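Local coordinates for protein oxidoreductase (Azotobacter vinelandii, PDB 7D5M) that binds NAD+ and, as a homolog of inositol dehydrogenase, probably catalyses NAD-dependent oxidation of a sugar or polyol substrate, at residues Q10-A15 with M342-T347; A155-G160 with A280-W285. One frame throughout, in Å; residues are numbered along the deposited sequence.

The two contacts sit in different halves of the subunit, their centres 33 Å apart and their nearest atoms about 19 Å apart; contact 1 involves the parallel sheet and contact 2 the mixed one. Contact 1 joins strand 12-16, next to the edge strand 39-45 of the five-stranded parallel sheet of the NAD-binding Rossmann fold, to helix 329-349 from late in the chain. Contact 2 lies wholly in the C-terminal alpha/beta part, where helix 148-158 packs on strand 280-285. Along the chain, contact 2 is nested inside the loop that contact 1 closes: after most of the mixed sheet has been formed, helix 329-349 comes back to the Rossmann fold, tying the two halves together.

Contact 1: Q10-A15 with M342-T347; sequences QPIRWA and MAMDAT
Ile12 meets the helix segment 342-347 through one methyl: CD1 of Ile12 lies 4.2 Å from Met344 CB and 4.3 Å from Asp345 CB. Ile12 CD1 also lies 4.2 Å from Asp345 N, so the methyl rests on the helix backbone where these two side chains start. In Ile12, chi1 (-57°) swings CG1 beside the backbone N, anti to the carbonyl carbon, and chi2 (-64°) turns CD1 onto the helix. The Ile12 and Met344 side chains approach at a slant, with CB of Met344 doing the touching, while its thioether chain continues in extended form (chi2 173°) and touches His110 and Val112 of strand 110-113. Strand 12-16 is the first strand of the Rossmann fold, flanked in the parallel sheet by strands 39-45 and 87-91; helix 329-349, from the C-terminal family region, thus packs against the nucleotide-binding half. Phe39 touches both Ile12 and Met344 and adds to the apolar patch. At the more open end of the contact a water links the segments: it accepts from Gln10 N at 3.1 Å and donates to Asp345 OD1 at 3.0 Å. The other carboxylate oxygen, OD2, forms a salt bridge with NE of Arg349 in the same helix.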
ATOM      1  N   GLN A  10      19.806 -40.329   1.105  1.00 15.59           N
ATOM      2  CA  GLN A  10      18.857 -40.738   0.040  1.00 16.30           C
ATOM      3  C   GLN A  10      17.485 -40.149   0.335  1.00 14.19           C
ATOM      4  O   GLN A  10      17.113 -40.006   1.497  1.00 13.33           O
ATOM      5  CB  GLN A  10      18.702 -42.257  -0.033  1.00 18.48           C
ATOM      6  CG  GLN A  10      19.999 -42.990  -0.340  1.00 21.59           C
ATOM      7  CD  GLN A  10      20.505 -42.777  -1.744  1.00 24.25           C
ATOM      8  OE1 GLN A  10      19.769 -42.413  -2.661  1.00 26.79           O
ATOM      9  NE2 GLN A  10      21.796 -43.005  -1.925  1.00 28.07           N
ATOM     10  N   PRO A  11      16.683 -39.847  -0.705  1.00 14.25           N
ATOM     11  CA  PRO A  11      15.316 -39.379  -0.494  1.00 13.62           C
ATOM     12  C   PRO A  11      14.503 -40.423   0.277  1.00 13.47           C
ATOM     13  O   PRO A  11      14.657 -41.625   0.019  1.00 13.81           O
ATOM     14  CB  PRO A  11      14.772 -39.180  -1.915  1.00 13.67           C
ATOM     15  CG  PRO A  11      16.017 -38.970  -2.744  1.00 14.30           C
ATOM     16  CD  PRO A  11      17.017 -39.925  -2.135  1.00 13.95           C
ATOM     17  N   ILE A  12      13.682 -39.952   1.211  1.00 12.83           N
ATOM     18  CA  ILE A  12      12.732 -40.811   1.974  1.00 12.57           C
ATOM     19  C   ILE A  12      11.792 -41.472   0.956  1.00 12.14           C
ATOM     20  O   ILE A  12      11.187 -40.756   0.127  1.00 11.86           O
ATOM     21  CB  ILE A  12      11.945 -39.995   3.020  1.00 12.95           C
ATOM     22  CG1 ILE A  12      12.833 -39.239   4.021  1.00 14.11           C
ATOM     23  CG2 ILE A  12      10.928 -40.882   3.729  1.00 13.01           C
ATOM     24  CD1 ILE A  12      13.686 -40.098   4.908  1.00 14.78           C
ATOM     25  N   ARG A  13      11.641 -42.791   1.010  1.00 11.79           N
ATOM     26  CA  ARG A  13      10.682 -43.508   0.136  1.00 11.88           C
ATOM     27  C   ARG A  13       9.268 -43.166   0.624  1.00 11.60           C
ATOM     28  O   ARG A  13       8.983 -43.358   1.828  1.00 11.54           O
ATOM     29  CB  ARG A  13      10.997 -45.007   0.126  1.00 12.53           C
ATOM     30  CG  ARG A  13      12.370 -45.326  -0.452  1.00 13.72           C
ATOM     31  CD  ARG A  13      12.620 -46.819  -0.572  1.00 14.65           C
ATOM     32  NE  ARG A  13      12.439 -47.551   0.674  1.00 15.20           N
ATOM     33  CZ  ARG A  13      13.379 -47.789   1.592  1.00 16.37           C
ATOM     34  NH1 ARG A  13      14.612 -47.334   1.443  1.00 17.59           N
ATOM     35  NH2 ARG A  13      13.074 -48.471   2.677  1.00 17.63           N
ATOM     36  N   TRP A  14       8.429 -42.650  -0.267  1.00 11.09           N
ATOM     37  CA  TRP A  14       7.234 -41.860   0.122  1.00 10.91           C
ATOM     38  C   TRP A  14       5.993 -42.243  -0.685  1.00 10.69           C
ATOM     39  O   TRP A  14       6.088 -42.559  -1.886  1.00 10.94           O
ATOM     40  CB  TRP A  14       7.593 -40.378  -0.005  1.00 10.87           C
ATOM     41  CG  TRP A  14       6.545 -39.389   0.394  1.00 10.85           C
ATOM     42  CD1 TRP A  14       5.985 -39.198   1.626  1.00 11.00           C
ATOM     43  CD2 TRP A  14       6.016 -38.356  -0.455  1.00 10.14           C
ATOM     44  NE1 TRP A  14       5.109 -38.141   1.583  1.00 11.02           N
ATOM     45  CE2 TRP A  14       5.115 -37.603   0.318  1.00 10.55           C
ATOM     46  CE3 TRP A  14       6.199 -38.022  -1.802  1.00 10.56           C
ATOM     47  CZ2 TRP A  14       4.395 -36.534  -0.223  1.00 10.38           C
ATOM     48  CZ3 TRP A  14       5.496 -36.962  -2.331  1.00  9.99           C
ATOM     49  CH2 TRP A  14       4.612 -36.228  -1.547  1.00  9.96           C
ATOM     50  N   ALA A  15       4.840 -42.155  -0.024  1.00 10.59           N
ATOM     51  CA  ALA A  15       3.501 -42.326  -0.609  1.00 11.01           C
ATOM     52  C   ALA A  15       2.605 -41.166  -0.180  1.00 11.41           C
ATOM     53  O   ALA A  15       2.860 -40.519   0.868  1.00 10.34           O
ATOM     54  CB  ALA A  15       2.909 -43.636  -0.168  1.00 11.26           C
ATOM     55  N   MET A 342      14.609 -34.524   7.181  1.00 13.24           N
ATOM     56  CA  MET A 342      15.783 -34.583   8.098  1.00 13.94           C
ATOM     57  C   MET A 342      15.388 -35.253   9.422  1.00 13.99           C
ATOM     58  O   MET A 342      16.196 -36.044   9.947  1.00 13.75           O
ATOM     59  CB  MET A 342      16.348 -33.189   8.371  1.00 14.08           C
ATOM     60  CG  MET A 342      17.026 -32.602   7.155  1.00 14.70           C
ATOM     61  SD  MET A 342      17.688 -30.954   7.464  1.00 15.47           S
ATOM     62  CE  MET A 342      19.191 -31.355   8.353  1.00 17.20           C
ATOM     63  N   ALA A 343      14.198 -34.956   9.955  1.00 13.75           N
ATOM     64  CA  ALA A 343      13.724 -35.492  11.252  1.00 13.80           C
ATOM     65  C   ALA A 343      13.500 -37.002  11.124  1.00 13.83           C
ATOM     66  O   ALA A 343      13.894 -37.761  12.040  1.00 13.88           O
ATOM     67  CB  ALA A 343      12.463 -34.775  11.686  1.00 14.14           C
ATOM     68  N   MET A 344      12.887 -37.435  10.025  1.00 13.36           N
ATOM     69  CA  MET A 344      12.591 -38.863   9.765  1.00 13.96           C
ATOM     70  C   MET A 344      13.915 -39.624   9.648  1.00 14.70           C
ATOM     71  O   MET A 344      14.075 -40.675  10.320  1.00 14.34           O
ATOM     72  CB  MET A 344      11.773 -39.017   8.486  1.00 13.68           C
ATOM     73  CG  MET A 344      10.379 -38.453   8.632  1.00 13.93           C
ATOM     74  SD  MET A 344       9.506 -38.457   7.064  1.00 13.54           S
ATOM     75  CE  MET A 344       8.019 -37.569   7.533  1.00 14.04           C
ATOM     76  N   ASP A 345      14.837 -39.099   8.847  1.00 14.12           N
ATOM     77  CA  ASP A 345      16.172 -39.711   8.621  1.00 14.56           C
ATOM     78  C   ASP A 345      16.947 -39.738   9.946  1.00 14.89           C
ATOM     79  O   ASP A 345      17.533 -40.805  10.242  1.00 16.35           O
ATOM     80  CB  ASP A 345      16.951 -38.964   7.538  1.00 14.40           C
ATOM     81  CG  ASP A 345      18.356 -39.505   7.357  1.00 15.00           C
ATOM     82  OD1 ASP A 345      18.486 -40.612   6.812  1.00 15.30           O
ATOM     83  OD2 ASP A 345      19.288 -38.826   7.804  1.00 16.04           O
ATOM     84  N   ALA A 346      16.932 -38.640  10.708  1.00 15.31           N
ATOM     85  CA  ALA A 346      17.623 -38.511  12.016  1.00 16.24           C
ATOM     86  C   ALA A 346      17.059 -39.551  12.990  1.00 17.99           C
ATOM     87  O   ALA A 346      17.848 -40.095  13.806  1.00 19.01           O
ATOM     88  CB  ALA A 346      17.504 -37.118  12.575  1.00 16.59           C
ATOM     89  N   THR A 347      15.751 -39.821  12.925  1.00 17.36           N
ATOM     90  CA  THR A 347      15.081 -40.793  13.828  1.00 18.02           C
ATOM     91  C   THR A 347      15.650 -42.182  13.513  1.00 19.54           C
ATOM     92  O   THR A 347      16.076 -42.885  14.461  1.00 19.03           O
ATOM     93  CB  THR A 347      13.551 -40.706  13.717  1.00 17.31           C
ATOM     94  OG1 THR A 347      13.131 -39.407  14.142  1.00 16.55           O
ATOM     95  CG2 THR A 347      12.844 -41.753  14.552  1.00 17.60           C
TER
HETATM   96  O   HOH W   1      18.943 -41.273   3.923  1.00 25.83           O

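Contact 2: A155-G160 with A280-W285; sequences AMIADG and ASLEWW
With CG1 anti to its carbonyl carbon (chi1 -69°) and CD1 continuing outward (chi2 166°), Ile157 of helix 148-158 brings its CG1-CD1 branch up to Leu282. The leucine answers from an unusual torsion: its CG sits between the backbone N and the carbonyl carbon (chi1 55°), a placement that, together with chi2, puts CD2 against the helix. Leu282 CD2 lies 4.1 Å from Ile157 CG1 and 4.2 Å from Ile157 CD1, so a single methyl lies against both carbons of the ethyl branch, and the two side chains cross at about a right angle. Met156 reaches the same methyl less closely, its SD being 4.5 Å from Leu282 CD2. Leu282 is therefore met by two consecutive helix residues and is buried, whereas Ile157 remains partly exposed. Strand 280-285 runs antiparallel between strands 271-277 and 291-296 in the mixed sheet of the C-terminal alpha/beta fold, and the helix packs on one face of that sheet: Ile157 and Leu282 both touch Val275, while Met156 touches Phe294 on the other neighbouring strand. Just beyond the contact the helix ends in a Schellman motif, with Gly160 at positive phi and its N bonded to Ile157 O at 3.0 Å. The strand also reaches the tetramer's second subunit, where Ser281 OG is hydrogen-bonded to Ala265 O of that chain.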
ATOM      1  N   ALA A 155      12.335 -14.597  16.809  1.00 13.72           N
ATOM      2  CA  ALA A 155      13.662 -14.197  17.323  1.00 13.63           C
ATOM      3  C   ALA A 155      13.580 -12.779  17.890  1.00 14.33           C
ATOM      4  O   ALA A 155      14.195 -12.517  18.943  1.00 14.39           O
ATOM      5  CB  ALA A 155      14.697 -14.309  16.237  1.00 13.78           C
ATOM      6  N   MET A 156      12.852 -11.880  17.213  1.00 13.72           N
ATOM      7  CA  MET A 156      12.728 -10.473  17.675  1.00 14.14           C
ATOM      8  C   MET A 156      12.007 -10.453  19.025  1.00 13.77           C
ATOM      9  O   MET A 156      12.430  -9.706  19.929  1.00 14.68           O
ATOM     10  CB  MET A 156      11.957  -9.626  16.659  1.00 14.56           C
ATOM     11  CG  MET A 156      12.727  -9.386  15.389  1.00 14.74           C
ATOM     12  SD  MET A 156      11.636  -8.697  14.140  1.00 16.45           S
ATOM     13  CE  MET A 156      11.446  -7.022  14.753  1.00 17.73           C
ATOM     14  N   ILE A 157      10.944 -11.235  19.151  1.00 13.84           N
ATOM     15  CA  ILE A 157      10.113 -11.299  20.386  1.00 14.21           C
ATOM     16  C   ILE A 157      10.993 -11.840  21.517  1.00 15.39           C
ATOM     17  O   ILE A 157      10.991 -11.228  22.607  1.00 14.49           O
ATOM     18  CB  ILE A 157       8.840 -12.129  20.147  1.00 13.99           C
ATOM     19  CG1 ILE A 157       7.885 -11.385  19.204  1.00 13.91           C
ATOM     20  CG2 ILE A 157       8.159 -12.484  21.462  1.00 14.20           C
ATOM     21  CD1 ILE A 157       6.763 -12.229  18.648  1.00 13.66           C
ATOM     22  N   ALA A 158      11.718 -12.934  21.265  1.00 16.10           N
ATOM     23  CA  ALA A 158      12.589 -13.601  22.265  1.00 17.43           C
ATOM     24  C   ALA A 158      13.693 -12.653  22.751  1.00 18.60           C
ATOM     25  O   ALA A 158      14.086 -12.780  23.930  1.00 19.09           O
ATOM     26  CB  ALA A 158      13.152 -14.875  21.698  1.00 17.25           C
ATOM     27  N   ASP A 159      14.164 -11.737  21.905  1.00 19.30           N
ATOM     28  CA  ASP A 159      15.248 -10.770  22.212  1.00 21.13           C
ATOM     29  C   ASP A 159      14.676  -9.487  22.844  1.00 20.09           C
ATOM     30  O   ASP A 159      15.460  -8.560  23.077  1.00 20.96           O
ATOM     31  CB  ASP A 159      16.051 -10.439  20.953  1.00 24.60           C
ATOM     32  CG  ASP A 159      17.485 -10.001  21.203  1.00 29.16           C
ATOM     33  OD1 ASP A 159      17.982 -10.179  22.340  1.00 35.18           O
ATOM     34  OD2 ASP A 159      18.096  -9.480  20.253  1.00 36.75           O
ATOM     35  N   GLY A 160      13.365  -9.415  23.080  1.00 18.58           N
ATOM     36  CA  GLY A 160      12.709  -8.294  23.784  1.00 18.57           C
ATOM     37  C   GLY A 160      12.476  -7.076  22.903  1.00 17.75           C
ATOM     38  O   GLY A 160      12.212  -5.980  23.468  1.00 17.41           O
ATOM     39  N   ALA A 280       6.770  -1.973  20.897  1.00 12.51           N
ATOM     40  CA  ALA A 280       6.690  -2.088  19.429  1.00 11.93           C
ATOM     41  C   ALA A 280       5.703  -3.188  19.057  1.00 11.43           C
ATOM     42  O   ALA A 280       5.418  -4.045  19.903  1.00 10.96           O
ATOM     43  CB  ALA A 280       8.066  -2.368  18.860  1.00 12.30           C
ATOM     44  N   SER A 281       5.231  -3.157  17.814  1.00 10.83           N
ATOM     45  CA  SER A 281       4.407  -4.225  17.204  1.00 10.77           C
ATOM     46  C   SER A 281       5.130  -4.805  15.989  1.00 11.05           C
ATOM     47  O   SER A 281       5.959  -4.120  15.383  1.00 10.68           O
ATOM     48  CB  SER A 281       3.046  -3.722  16.817  1.00 10.70           C
ATOM     49  OG  SER A 281       2.334  -3.247  17.950  1.00 10.47           O
ATOM     50  N   LEU A 282       4.837  -6.055  15.659  1.00 11.19           N
ATOM     51  CA  LEU A 282       5.164  -6.585  14.322  1.00 11.42           C
ATOM     52  C   LEU A 282       3.878  -7.116  13.703  1.00 11.09           C
ATOM     53  O   LEU A 282       2.944  -7.483  14.437  1.00 10.62           O
ATOM     54  CB  LEU A 282       6.292  -7.620  14.383  1.00 12.93           C
ATOM     55  CG  LEU A 282       6.118  -8.813  15.303  1.00 13.69           C
ATOM     56  CD1 LEU A 282       5.214  -9.867  14.687  1.00 14.20           C
ATOM     57  CD2 LEU A 282       7.480  -9.415  15.619  1.00 13.49           C
ATOM     58  N   GLU A 283       3.821  -7.147  12.378  1.00 10.80           N
ATOM     59  CA  GLU A 283       2.614  -7.634  11.676  1.00 10.74           C
ATOM     60  C   GLU A 283       3.011  -8.291  10.359  1.00 10.41           C
ATOM     61  O   GLU A 283       3.808  -7.722   9.611  1.00 10.32           O
ATOM     62  CB  GLU A 283       1.604  -6.515  11.456  1.00 11.40           C
ATOM     63  CG  GLU A 283       0.302  -7.017  10.845  1.00 12.06           C
ATOM     64  CD  GLU A 283      -0.815  -5.990  10.774  1.00 13.06           C
ATOM     65  OE1 GLU A 283      -0.792  -5.039  11.571  1.00 13.81           O
ATOM     66  OE2 GLU A 283      -1.712  -6.152   9.917  1.00 13.81           O
ATOM     67  N   TRP A 284       2.425  -9.452  10.104  1.00 10.16           N
ATOM     68  CA  TRP A 284       2.712 -10.286   8.913  1.00 10.16           C
ATOM     69  C   TRP A 284       1.390 -10.644   8.247  1.00 10.44           C
ATOM     70  O   TRP A 284       0.426 -10.916   8.964  1.00 10.40           O
ATOM     71  CB  TRP A 284       3.499 -11.528   9.326  1.00 10.04           C
ATOM     72  CG  TRP A 284       3.940 -12.394   8.187  1.00  9.74           C
ATOM     73  CD1 TRP A 284       5.060 -12.238   7.428  1.00  9.61           C
ATOM     74  CD2 TRP A 284       3.283 -13.578   7.698  1.00  9.70           C
ATOM     75  NE1 TRP A 284       5.135 -13.229   6.488  1.00  9.68           N
ATOM     76  CE2 TRP A 284       4.073 -14.075   6.637  1.00  9.64           C
ATOM     77  CE3 TRP A 284       2.096 -14.254   8.019  1.00 10.00           C
ATOM     78  CZ2 TRP A 284       3.722 -15.213   5.909  1.00 10.24           C
ATOM     79  CZ3 TRP A 284       1.761 -15.389   7.312  1.00 10.02           C
ATOM     80  CH2 TRP A 284       2.566 -15.869   6.278  1.00 10.21           C
ATOM     81  N   TRP A 285       1.388 -10.656   6.920  1.00 10.60           N
ATOM     82  CA  TRP A 285       0.206 -10.878   6.058  1.00 11.09           C
ATOM     83  C   TRP A 285       0.589 -11.928   5.011  1.00 10.54           C
ATOM     84  O   TRP A 285       1.583 -11.711   4.294  1.00 10.28           O
ATOM     85  CB  TRP A 285      -0.187  -9.536   5.441  1.00 11.56           C
ATOM     86  CG  TRP A 285      -1.307  -9.581   4.458  1.00 12.64           C
ATOM     87  CD1 TRP A 285      -2.259 -10.546   4.307  1.00 12.95           C
ATOM     88  CD2 TRP A 285      -1.624  -8.554   3.509  1.00 13.64           C
ATOM     89  NE1 TRP A 285      -3.139 -10.192   3.322  1.00 13.22           N
ATOM     90  CE2 TRP A 285      -2.778  -8.978   2.809  1.00 13.83           C
ATOM     91  CE3 TRP A 285      -1.051  -7.322   3.191  1.00 14.55           C
ATOM     92  CZ2 TRP A 285      -3.352  -8.214   1.793  1.00 14.79           C
ATOM     93  CZ3 TRP A 285      -1.617  -6.571   2.184  1.00 15.52           C
ATOM     94  CH2 TRP A 285      -2.750  -7.011   1.498  1.00 15.15           C
TER